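Local coordinates for uncharacterized protein (Danio rerio, PDB 5HBA) that probably recognises target surfaces and immune complexes through its trimeric globular head, as the A chain of complement C1q that starts the classical pathway, at residues 20-25 with 120-125; 25-30 with 35-40; 54-57 with 63-66; 72-77 with 94-99. All blocks are in the same frame, centred on the assembly; numbering follows the deposited sequence.

Contact 1. Residues 20-25 with 120-125; sequences QPVTFN and KRLYAV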
loop_
_atom_site.group_PDB
_atom_site.type_symbol
_atom_site.label_atom_id
_atom_site.label_comp_id
_atom_site.label_asym_id
_atom_site.label_seq_id
_atom_site.Cartn_x
_atom_site.Cartn_y
_atom_site.Cartn_z
ATOM N N GLN A 20 -9.490 -6.515 -18.972
ATOM C CA GLN A 20 -8.295 -6.299 -19.778
ATOM C C GLN A 20 -7.306 -5.567 -18.893
ATOM O O GLN A 20 -7.718 -4.862 -17.958
ATOM C CB GLN A 20 -8.614 -5.425 -21.003
ATOM C CG GLN A 20 -9.578 -6.077 -21.984
ATOM C CD GLN A 20 -9.724 -5.292 -23.282
ATOM O OE1 GLN A 20 -9.385 -4.111 -23.355
ATOM N NE2 GLN A 20 -10.226 -5.957 -24.318
ATOM N N PRO A 21 -6.005 -5.706 -19.181
ATOM C CA PRO A 21 -5.025 -4.983 -18.361
ATOM C C PRO A 21 -5.235 -3.473 -18.400
ATOM O O PRO A 21 -5.456 -2.890 -19.470
ATOM C CB PRO A 21 -3.685 -5.352 -19.002
ATOM C CG PRO A 21 -3.924 -6.707 -19.591
ATOM C CD PRO A 21 -5.372 -6.729 -20.038
ATOM N N VAL A 22 -5.175 -2.845 -17.233
ATOM C CA VAL A 22 -5.208 -1.385 -17.175
ATOM C C VAL A 22 -4.004 -0.846 -17.918
ATOM O O VAL A 22 -2.869 -1.298 -17.677
ATOM C CB VAL A 22 -5.142 -0.870 -15.726
ATOM C CG1 VAL A 22 -5.135 0.676 -15.709
ATOM C CG2 VAL A 22 -6.306 -1.414 -14.908
ATOM N N THR A 23 -4.231 0.106 -18.820
ATOM C CA THR A 23 -3.119 0.768 -19.509
ATOM C C THR A 23 -2.878 2.154 -18.890
ATOM O O THR A 23 -3.759 2.701 -18.209
ATOM C CB THR A 23 -3.331 0.836 -21.044
ATOM O OG1 THR A 23 -4.499 1.607 -21.336
ATOM C CG2 THR A 23 -3.506 -0.583 -21.631
ATOM N N PHE A 24 -1.684 2.705 -19.094
ATOM C CA PHE A 24 -1.271 3.918 -18.383
ATOM C C PHE A 24 -0.751 4.967 -19.371
ATOM O O PHE A 24 -0.224 4.609 -20.416
ATOM C CB PHE A 24 -0.184 3.569 -17.355
ATOM C CG PHE A 24 -0.609 2.514 -16.342
ATOM C CD1 PHE A 24 -0.489 1.163 -16.627
ATOM C CD2 PHE A 24 -1.121 2.887 -15.101
ATOM C CE1 PHE A 24 -0.876 0.193 -15.704
ATOM C CE2 PHE A 24 -1.524 1.928 -14.170
ATOM C CZ PHE A 24 -1.404 0.577 -14.467
ATOM N N ASN A 25 -0.899 6.252 -19.055
ATOM C CA ASN A 25 -0.433 7.304 -19.970
ATOM C C ASN A 25 0.720 8.161 -19.427
ATOM O O ASN A 25 1.102 9.156 -20.044
ATOM C CB ASN A 25 -1.591 8.199 -20.449
ATOM C CG ASN A 25 -2.260 8.948 -19.317
ATOM O OD1 ASN A 25 -2.400 8.430 -18.204
ATOM N ND2 ASN A 25 -2.699 10.169 -19.597
ATOM N N LYS A 120 -15.715 2.254 -16.952
ATOM C CA LYS A 120 -15.650 3.634 -16.468
ATOM C C LYS A 120 -14.232 4.162 -16.473
ATOM O O LYS A 120 -13.265 3.394 -16.559
ATOM C CB LYS A 120 -16.180 3.767 -15.033
ATOM C CG LYS A 120 -17.347 2.898 -14.654
ATOM C CD LYS A 120 -17.637 3.087 -13.152
ATOM C CE LYS A 120 -18.040 1.786 -12.468
ATOM N NZ LYS A 120 -18.002 1.893 -10.968
ATOM N N ARG A 121 -14.115 5.479 -16.349
ATOM C CA ARG A 121 -12.815 6.108 -16.172
ATOM C C ARG A 121 -12.153 5.537 -14.935
ATOM O O ARG A 121 -12.833 5.136 -13.969
ATOM C CB ARG A 121 -12.943 7.626 -16.000
ATOM C CG ARG A 121 -13.499 8.364 -17.197
ATOM C CD ARG A 121 -13.366 9.885 -16.995
ATOM N NE ARG A 121 -11.984 10.244 -16.661
ATOM C CZ ARG A 121 -11.546 11.485 -16.448
ATOM N NH1 ARG A 121 -12.375 12.519 -16.535
ATOM N NH2 ARG A 121 -10.268 11.691 -16.151
ATOM N N LEU A 122 -10.825 5.499 -14.950
ATOM C CA LEU A 122 -10.095 4.933 -13.819
ATOM C C LEU A 122 -8.786 5.666 -13.584
ATOM O O LEU A 122 -7.934 5.736 -14.470
ATOM C CB LEU A 122 -9.819 3.446 -14.051
ATOM C CG LEU A 122 -8.939 2.707 -13.034
ATOM C CD1 LEU A 122 -9.716 2.402 -11.751
ATOM C CD2 LEU A 122 -8.399 1.415 -13.661
ATOM N N TYR A 123 -8.628 6.212 -12.381
ATOM C CA TYR A 123 -7.370 6.810 -11.977
ATOM C C TYR A 123 -6.568 5.706 -11.318
ATOM O O TYR A 123 -7.096 4.987 -10.470
ATOM C CB TYR A 123 -7.638 7.921 -10.977
ATOM C CG TYR A 123 -6.411 8.596 -10.414
ATOM C CD1 TYR A 123 -5.774 9.625 -11.108
ATOM C CD2 TYR A 123 -5.910 8.236 -9.166
ATOM C CE1 TYR A 123 -4.660 10.267 -10.574
ATOM C CE2 TYR A 123 -4.797 8.863 -8.631
ATOM C CZ TYR A 123 -4.179 9.872 -9.340
ATOM O OH TYR A 123 -3.077 10.497 -8.810
ATOM N N ALA A 124 -5.312 5.531 -11.720
ATOM C CA ALA A 124 -4.526 4.442 -11.141
ATOM C C ALA A 124 -3.035 4.734 -11.076
ATOM O O ALA A 124 -2.462 5.248 -12.033
ATOM C CB ALA A 124 -4.790 3.126 -11.908
ATOM N N VAL A 125 -2.427 4.411 -9.935
ATOM C CA VAL A 125 -0.977 4.421 -9.776
ATOM C C VAL A 125 -0.552 2.981 -9.483
ATOM O O VAL A 125 -1.063 2.358 -8.556
ATOM C CB VAL A 125 -0.530 5.365 -8.622
ATOM C CG1 VAL A 125 0.985 5.321 -8.448
ATOM C CG2 VAL A 125 -0.970 6.816 -8.903
#
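V22 and L122 make the tighter half of this contact, their side chains meeting at about a right angle. The evidence is one methyl against two: L122 CD2 lies 3.7 Å from V22 CG2 and 3.9 Å from V22 CG1, so it sits against the fork of the valine. With L122 CG anti to its own backbone N (chi1 174°), it is the CD2 branch that continues the chain outward to V22. The second half is looser. F24 offers its CE2 corner to A124, where CE2 stands 4.1 Å from A124 CB, and the carbonyl oxygen of A124 lies at the ring edge, near its plane. V22 links the two halves, because its CG1 rests 3.9 Å above one face of the F24 ring, offset toward the rim. All four are buried, and the two segments bury 147 Å² between them, while Q20, N25 and R121 lie exposed toward solvent, N25 with its OD1 accepting from the backbone N of N11. The nearest CA atoms, F24 CA and A124 CA, are 8.0 Å apart, so the link runs mainly through side chains. The loop 20-25 lies between strand 103-109, where V22 and F24 touch I106, and strand 120-133, whose L122 and A124 pack on A56 of strand 48-59.

Contact 2. Residues 25-30 with 35-40; sequences NDKLSD and FQIKTG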
loop_
_atom_site.group_PDB
_atom_site.type_symbol
_atom_site.label_atom_id
_atom_site.label_comp_id
_atom_site.label_asym_id
_atom_site.label_seq_id
_atom_site.Cartn_x
_atom_site.Cartn_y
_atom_site.Cartn_z
ATOM N N ASN A 25 -0.899 6.252 -19.055
ATOM C CA ASN A 25 -0.433 7.304 -19.970
ATOM C C ASN A 25 0.720 8.161 -19.427
ATOM O O ASN A 25 1.102 9.156 -20.044
ATOM C CB ASN A 25 -1.591 8.199 -20.449
ATOM C CG ASN A 25 -2.260 8.948 -19.317
ATOM O OD1 ASN A 25 -2.400 8.430 -18.204
ATOM N ND2 ASN A 25 -2.699 10.169 -19.597
ATOM N N ASP A 26 1.280 7.771 -18.283
ATOM C CA ASP A 26 2.428 8.486 -17.725
ATOM C C ASP A 26 3.354 7.531 -16.984
ATOM O O ASP A 26 2.920 6.802 -16.089
ATOM C CB ASP A 26 1.964 9.610 -16.788
ATOM C CG ASP A 26 3.062 10.617 -16.494
ATOM O OD1 ASP A 26 4.252 10.309 -16.743
ATOM O OD2 ASP A 26 2.733 11.724 -16.014
ATOM N N LYS A 27 4.626 7.526 -17.363
ATOM C CA LYS A 27 5.612 6.684 -16.688
ATOM C C LYS A 27 6.467 7.548 -15.763
ATOM O O LYS A 27 7.238 8.400 -16.216
ATOM C CB LYS A 27 6.473 5.930 -17.718
ATOM C CG LYS A 27 7.429 4.897 -17.131
ATOM C CD LYS A 27 8.338 4.290 -18.211
ATOM C CE LYS A 27 7.598 3.296 -19.080
ATOM N NZ LYS A 27 8.484 2.163 -19.520
ATOM N N LEU A 28 6.304 7.351 -14.460
ATOM C CA LEU A 28 7.018 8.137 -13.459
ATOM C C LEU A 28 8.441 7.616 -13.249
ATOM O O LEU A 28 9.391 8.396 -13.126
ATOM C CB LEU A 28 6.251 8.127 -12.133
ATOM C CG LEU A 28 5.208 9.225 -11.915
ATOM C CD1 LEU A 28 4.400 9.529 -13.174
ATOM C CD2 LEU A 28 4.289 8.860 -10.775
ATOM N N SER A 29 8.560 6.314 -13.207
ATOM C CA SER A 29 9.807 5.650 -13.060
ATOM C C SER A 29 9.690 4.339 -13.720
ATOM O O SER A 29 8.649 3.798 -13.802
ATOM C CB SER A 29 10.131 5.439 -11.610
ATOM O OG SER A 29 10.321 6.639 -10.999
ATOM N N ASP A 30 10.803 3.869 -14.219
ATOM C CA ASP A 30 10.953 2.507 -14.692
ATOM C C ASP A 30 12.420 2.153 -14.878
ATOM O O ASP A 30 12.940 2.166 -15.962
ATOM C CB ASP A 30 10.139 2.264 -15.947
ATOM C CG ASP A 30 10.192 0.839 -16.415
ATOM O OD1 ASP A 30 10.817 0.026 -15.801
ATOM O OD2 ASP A 30 9.597 0.540 -17.408
ATOM N N PHE A 35 8.400 -2.097 -17.843
ATOM C CA PHE A 35 6.970 -1.859 -17.975
ATOM C C PHE A 35 6.574 -1.253 -19.323
ATOM O O PHE A 35 7.157 -0.262 -19.767
ATOM C CB PHE A 35 6.467 -0.943 -16.854
ATOM C CG PHE A 35 5.021 -1.156 -16.523
ATOM C CD1 PHE A 35 4.024 -0.593 -17.312
ATOM C CD2 PHE A 35 4.658 -1.943 -15.439
ATOM C CE1 PHE A 35 2.690 -0.807 -17.021
ATOM C CE2 PHE A 35 3.327 -2.164 -15.141
ATOM C CZ PHE A 35 2.341 -1.601 -15.935
ATOM N N GLN A 36 5.559 -1.832 -19.957
ATOM C CA GLN A 36 5.017 -1.263 -21.183
ATOM C C GLN A 36 3.662 -0.630 -20.891
ATOM O O GLN A 36 2.668 -1.332 -20.672
ATOM C CB GLN A 36 4.901 -2.332 -22.281
ATOM C CG GLN A 36 6.254 -2.733 -22.894
ATOM C CD GLN A 36 6.123 -3.776 -24.003
ATOM O OE1 GLN A 36 5.146 -3.783 -24.756
ATOM N NE2 GLN A 36 7.105 -4.670 -24.098
ATOM N N ILE A 37 3.613 0.699 -20.892
ATOM C CA ILE A 37 2.387 1.368 -20.482
ATOM C C ILE A 37 1.270 1.192 -21.505
ATOM O O ILE A 37 0.097 1.314 -21.164
ATOM C CB ILE A 37 2.596 2.870 -20.164
ATOM C CG1 ILE A 37 3.103 3.630 -21.384
ATOM C CG2 ILE A 37 3.534 3.040 -18.971
ATOM C CD1 ILE A 37 3.184 5.154 -21.143
ATOM N N LYS A 38 1.622 0.891 -22.755
ATOM C CA LYS A 38 0.607 0.665 -23.785
ATOM C C LYS A 38 -0.125 -0.671 -23.657
ATOM O O LYS A 38 -1.239 -0.812 -24.157
ATOM C CB LYS A 38 1.212 0.773 -25.194
ATOM C CG LYS A 38 1.626 2.172 -25.601
ATOM C CD LYS A 38 1.938 2.202 -27.105
ATOM C CE LYS A 38 2.812 3.383 -27.483
ATOM N NZ LYS A 38 3.259 3.276 -28.907
ATOM N N THR A 39 0.492 -1.652 -23.005
ATOM C CA THR A 39 -0.146 -2.956 -22.867
ATOM C C THR A 39 -0.611 -3.183 -21.426
ATOM O O THR A 39 -1.434 -4.072 -21.153
ATOM C CB THR A 39 0.801 -4.103 -23.260
ATOM O OG1 THR A 39 1.938 -4.103 -22.388
ATOM C CG2 THR A 39 1.267 -3.962 -24.717
ATOM N N GLY A 40 -0.055 -2.398 -20.504
ATOM C CA GLY A 40 -0.378 -2.539 -19.091
ATOM C C GLY A 40 0.400 -3.625 -18.363
ATOM O O GLY A 40 0.121 -3.905 -17.187
#
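One carboxylate oxygen, D30 OD2, takes two donors from different places: F35 N across the contact, at 2.9 Å, and K27 NZ from its own segment, also at 2.9 Å. The two come in differently. K27 NZ uses the anti lone pair of OD2 in a salt bridge, whereas F35 N meets the syn side, tilted 26° out of the carboxylate plane. The ammonium group then reaches back across, with K27 NZ donating to F35 O at 2.8 Å in the carbonyl plane. Both backbone polar groups of F35 are therefore bound by this charged pair. The site lies at an edge of the C1q jelly-roll sandwich, where segment 25-30 carries two classic beta bulges, N25 and D26 opposite L9, and L28 and S29 opposite S7. D30 OD1 is taken up as well, by the backbone N of D34. Were D30 an alanine, F35 N would probably lose its acceptor and K27 its salt-bridge mate, leaving the lysine held mainly by F35 O. Apolar contact is confined to I37, whose CG1 lies between its backbone N and carbonyl carbon (chi1 61°), the crowded position; from there CD1 reaches the backbone of N25. The F35 ring leads away from the charged pair and meets F6. The methyl I37 CG2 lies 4.1 Å from K27 CE, the last carbon before the ammonium nitrogen.

Contact 3. Residues 54-57 with 63-66; sequences FHAS and CLRL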
loop_
_atom_site.group_PDB
_atom_site.type_symbol
_atom_site.label_atom_id
_atom_site.label_comp_id
_atom_site.label_asym_id
_atom_site.label_seq_id
_atom_site.Cartn_x
_atom_site.Cartn_y
_atom_site.Cartn_z
ATOM N N PHE A 54 -0.827 -1.232 -6.027
ATOM C CA PHE A 54 -1.550 -0.242 -6.814
ATOM C C PHE A 54 -2.469 0.608 -5.934
ATOM O O PHE A 54 -2.864 0.183 -4.840
ATOM C CB PHE A 54 -2.360 -0.915 -7.929
ATOM C CG PHE A 54 -3.485 -1.767 -7.424
ATOM C CD1 PHE A 54 -4.734 -1.213 -7.171
ATOM C CD2 PHE A 54 -3.294 -3.118 -7.193
ATOM C CE1 PHE A 54 -5.768 -1.981 -6.686
ATOM C CE2 PHE A 54 -4.339 -3.909 -6.702
ATOM C CZ PHE A 54 -5.576 -3.335 -6.458
ATOM N N HIS A 55 -2.818 1.793 -6.430
ATOM C CA HIS A 55 -3.787 2.670 -5.760
ATOM C C HIS A 55 -4.683 3.238 -6.847
ATOM O O HIS A 55 -4.199 3.893 -7.786
ATOM C CB HIS A 55 -3.097 3.833 -5.023
ATOM C CG HIS A 55 -1.935 3.423 -4.179
ATOM N ND1 HIS A 55 -2.064 2.859 -2.929
ATOM C CD2 HIS A 55 -0.591 3.531 -4.400
ATOM C CE1 HIS A 55 -0.876 2.616 -2.429
ATOM N NE2 HIS A 55 0.038 3.002 -3.291
ATOM N N ALA A 56 -5.984 2.999 -6.740
ATOM C CA ALA A 56 -6.867 3.326 -7.861
ATOM C C ALA A 56 -8.255 3.777 -7.432
ATOM O O ALA A 56 -8.787 3.296 -6.426
ATOM C CB ALA A 56 -6.965 2.125 -8.817
ATOM N N SER A 57 -8.839 4.686 -8.215
ATOM C CA SER A 57 -10.194 5.158 -7.964
ATOM C C SER A 57 -11.044 5.283 -9.219
ATOM O O SER A 57 -10.556 5.621 -10.306
ATOM C CB SER A 57 -10.226 6.486 -7.174
ATOM O OG SER A 57 -9.293 7.424 -7.653
ATOM N N CYS A 63 -13.672 -2.647 -8.463
ATOM C CA CYS A 63 -13.037 -3.931 -8.218
ATOM C C CYS A 63 -11.835 -4.082 -9.154
ATOM O O CYS A 63 -11.949 -3.863 -10.367
ATOM C CB CYS A 63 -14.029 -5.062 -8.468
ATOM S SG CYS A 63 -15.137 -5.400 -7.080
ATOM N N LEU A 64 -10.688 -4.441 -8.584
ATOM C CA LEU A 64 -9.486 -4.690 -9.364
ATOM C C LEU A 64 -8.835 -5.999 -8.953
ATOM O O LEU A 64 -8.834 -6.377 -7.766
ATOM C CB LEU A 64 -8.495 -3.532 -9.212
ATOM C CG LEU A 64 -8.837 -2.244 -9.967
ATOM C CD1 LEU A 64 -8.218 -1.070 -9.273
ATOM C CD2 LEU A 64 -8.313 -2.297 -11.412
ATOM N N ARG A 65 -8.296 -6.710 -9.939
ATOM C CA ARG A 65 -7.529 -7.911 -9.658
ATOM C C ARG A 65 -6.066 -7.637 -9.931
ATOM O O ARG A 65 -5.730 -6.970 -10.911
ATOM C CB ARG A 65 -7.990 -9.071 -10.546
ATOM C CG ARG A 65 -9.311 -9.667 -10.157
ATOM C CD ARG A 65 -9.539 -11.025 -10.843
ATOM N NE ARG A 65 -10.833 -11.578 -10.444
ATOM C CZ ARG A 65 -11.946 -11.454 -11.161
ATOM N NH1 ARG A 65 -11.919 -10.824 -12.326
ATOM N NH2 ARG A 65 -13.084 -11.973 -10.720
ATOM N N LEU A 66 -5.193 -8.136 -9.063
ATOM C CA LEU A 66 -3.774 -8.201 -9.409
ATOM C C LEU A 66 -3.532 -9.591 -9.983
ATOM O O LEU A 66 -3.855 -10.597 -9.338
ATOM C CB LEU A 66 -2.896 -7.978 -8.173
ATOM C CG LEU A 66 -1.385 -8.131 -8.356
ATOM C CD1 LEU A 66 -0.801 -6.934 -9.161
ATOM C CD2 LEU A 66 -0.730 -8.242 -6.991
#
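F54 turns its CG between its own backbone N and carbonyl carbon (chi1 67°), while L64 sets its CG anti to its carbonyl carbon (chi1 -75°); together these torsions bring ring and leucine into contact. They meet in the interior of the C1q jelly-roll, a two-sheet beta sandwich, with F54 on strand 48-59 of one sheet and L64 on strand 62-68 of the other. That the strands face each other rather than pair is plain from the backbones, since A56 CA and L64 CA are 8.6 Å apart. The ring approaches L64 obliquely. F54 CE1 is 3.7 Å from L64 CD1, and F54 CZ is 4.0 Å from L64 CB, so one side of the ring follows the leucine from its first carbon to a terminal methyl. With an alanine here instead of F54, a gap is likely to open beside L64 CB and CD1, and the leucine end to be less firmly held. Beyond the two segments, F54 also touches I106 of strand 103-109 and F126 of strand 120-133, and L64 touches P108, which extends the apolar layer. Residues alternating with these point elsewhere: H55 binds S91 OG through its ND1, R65 makes a cation-pi contact with F109, and C63 is joined to C79 by a disulfide. The tightest spot is on A56, which has just its CB to offer: L64 CD1 presses to 3.5 Å of it, closer than usual for two carbons.

Contact 4. Residues 72-77 with 94-99; sequences PPVSLS and AVLTLL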
loop_
_atom_site.group_PDB
_atom_site.type_symbol
_atom_site.label_atom_id
_atom_site.label_comp_id
_atom_site.label_asym_id
_atom_site.label_seq_id
_atom_site.Cartn_x
_atom_site.Cartn_y
_atom_site.Cartn_z
ATOM N N PRO A 72 2.459 -21.270 -9.983
ATOM C CA PRO A 72 1.012 -21.173 -10.228
ATOM C C PRO A 72 0.584 -19.713 -10.355
ATOM O O PRO A 72 1.280 -18.832 -9.831
ATOM C CB PRO A 72 0.400 -21.816 -8.980
ATOM C CG PRO A 72 1.441 -21.652 -7.918
ATOM C CD PRO A 72 2.770 -21.708 -8.611
ATOM N N PRO A 73 -0.529 -19.452 -11.058
ATOM C CA PRO A 73 -0.817 -18.052 -11.377
ATOM C C PRO A 73 -1.390 -17.318 -10.171
ATOM O O PRO A 73 -1.915 -17.951 -9.251
ATOM C CB PRO A 73 -1.853 -18.151 -12.510
ATOM C CG PRO A 73 -2.252 -19.645 -12.596
ATOM C CD PRO A 73 -1.659 -20.329 -11.400
ATOM N N VAL A 74 -1.256 -15.999 -10.163
ATOM C CA VAL A 74 -1.791 -15.201 -9.077
ATOM C C VAL A 74 -3.043 -14.512 -9.567
ATOM O O VAL A 74 -3.083 -14.003 -10.692
ATOM C CB VAL A 74 -0.770 -14.152 -8.596
ATOM C CG1 VAL A 74 -1.409 -13.162 -7.615
ATOM C CG2 VAL A 74 0.413 -14.850 -7.955
ATOM N N SER A 75 -4.073 -14.512 -8.728
ATOM C CA SER A 75 -5.274 -13.725 -8.991
ATOM C C SER A 75 -5.828 -13.234 -7.654
ATOM O O SER A 75 -6.490 -13.990 -6.935
ATOM C CB SER A 75 -6.310 -14.577 -9.736
ATOM O OG SER A 75 -7.410 -13.792 -10.156
ATOM N N LEU A 76 -5.519 -11.987 -7.299
ATOM C CA LEU A 76 -5.973 -11.422 -6.021
ATOM C C LEU A 76 -6.944 -10.277 -6.284
ATOM O O LEU A 76 -6.646 -9.387 -7.086
ATOM C CB LEU A 76 -4.786 -10.903 -5.201
ATOM C CG LEU A 76 -3.716 -11.913 -4.805
ATOM C CD1 LEU A 76 -2.535 -11.173 -4.237
ATOM C CD2 LEU A 76 -4.276 -12.916 -3.777
ATOM N N SER A 77 -8.082 -10.287 -5.595
ATOM C CA SER A 77 -9.131 -9.283 -5.799
ATOM C C SER A 77 -9.186 -8.259 -4.667
ATOM O O SER A 77 -9.044 -8.595 -3.484
ATOM C CB SER A 77 -10.509 -9.961 -5.924
ATOM O OG SER A 77 -10.552 -10.820 -7.055
ATOM N N ALA A 94 1.015 -7.329 -3.531
ATOM C CA ALA A 94 1.538 -8.595 -3.029
ATOM C C ALA A 94 3.035 -8.712 -3.240
ATOM O O ALA A 94 3.608 -8.011 -4.074
ATOM C CB ALA A 94 0.819 -9.770 -3.693
ATOM N N VAL A 95 3.663 -9.600 -2.472
ATOM C CA VAL A 95 5.032 -10.025 -2.754
ATOM C C VAL A 95 4.984 -11.304 -3.592
ATOM O O VAL A 95 4.434 -12.328 -3.162
ATOM C CB VAL A 95 5.845 -10.260 -1.467
ATOM C CG1 VAL A 95 7.116 -11.034 -1.775
ATOM C CG2 VAL A 95 6.197 -8.931 -0.825
ATOM N N LEU A 96 5.536 -11.237 -4.802
ATOM C CA LEU A 96 5.441 -12.348 -5.746
ATOM C C LEU A 96 6.813 -12.838 -6.212
ATOM O O LEU A 96 7.735 -12.043 -6.400
ATOM C CB LEU A 96 4.638 -11.911 -6.979
ATOM C CG LEU A 96 3.223 -11.371 -6.758
ATOM C CD1 LEU A 96 2.610 -10.931 -8.093
ATOM C CD2 LEU A 96 2.356 -12.416 -6.092
ATOM N N THR A 97 6.926 -14.146 -6.425
ATOM C CA THR A 97 8.115 -14.746 -7.020
ATOM C C THR A 97 7.874 -14.888 -8.512
ATOM O O THR A 97 6.891 -15.515 -8.920
ATOM C CB THR A 97 8.369 -16.162 -6.446
ATOM O OG1 THR A 97 8.381 -16.100 -5.018
ATOM C CG2 THR A 97 9.696 -16.709 -6.936
ATOM N N LEU A 98 8.762 -14.320 -9.326
ATOM C CA LEU A 98 8.561 -14.328 -10.768
ATOM C C LEU A 98 9.714 -14.993 -11.524
ATOM O O LEU A 98 10.878 -14.882 -11.130
ATOM C CB LEU A 98 8.363 -12.903 -11.287
ATOM C CG LEU A 98 7.245 -12.043 -10.690
ATOM C CD1 LEU A 98 7.314 -10.637 -11.281
ATOM C CD2 LEU A 98 5.881 -12.661 -10.960
ATOM N N LEU A 99 9.384 -15.681 -12.614
ATOM C CA LEU A 99 10.404 -16.221 -13.514
ATOM C C LEU A 99 10.556 -15.290 -14.705
ATOM O O LEU A 99 9.707 -14.423 -14.926
ATOM C CB LEU A 99 10.017 -17.619 -14.000
ATOM C CG LEU A 99 9.867 -18.633 -12.868
ATOM C CD1 LEU A 99 9.514 -20.029 -13.369
ATOM C CD2 LEU A 99 11.159 -18.655 -12.078
#
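V74 meets L96 through methyls: V74 CG2 lies 3.6 Å from L96 CD2, and V74 CG1 4.1 Å from the same atom. The two side chains come together at a slant, with the single leucine branch seated against the valine fork. A separate pair lies further along, where L76 CD1 is 3.7 Å from A94 CB. L76 reaches so small a partner because its chain is extended: CG is anti to its carbonyl carbon (chi1 -60°) and CD1 continues straight on (chi2 170°). Both pairs are wholly apolar, and the two segments bury 127 Å² between them. Their backbones stay well apart, 8.5 Å from V74 CA to L96 CA and 8.6 Å from L76 CA to A94 CA, a spacing bridged by side chains and too wide for strand pairing.

The next shell fixes these backbones within their own sheets. L76 is bonded through its main chain to L66 of strand 62-68, and V74 to S68, whose OG also accepts from V74 N. In the facing sheet, A94 and L96 are bonded to F52 and Y50 of strand 48-59. L66 itself packs on A94 beside L76. Further out lies another copy of the protein, the third subunit: its Y123 packs on L76 and takes a hydrogen bond from S77 N through its OH, while V95 O accepts from S29 OG of that subunit. Sheet facing sheet, with the flank placed at a subunit interface, is the arrangement of the trimeric C1q/TNF jelly-roll.

Overall arrangement
Contacts 1, 3 and 4 are buried and apolar, made by methyls, joined in contacts 1 and 3 by a phenylalanine ring, between elements whose nearest CA atoms stay 8 Å or more apart. Contact 2, at the surface, instead relies on a charged pair and a backbone N-H and C=O. Contacts 1 and 2 share N25 and are joined by a probable bond from F24 N to I37 O. Contacts 1 and 3 meet on paired strands 120-133 and 48-59; contacts 3 and 4 meet on strands 62-68 and 75-80. Contacts 1 and 4 lie about 20 Å apart between centres, on opposite sides of the chain's centre, while contact 3 lies nearest that centre.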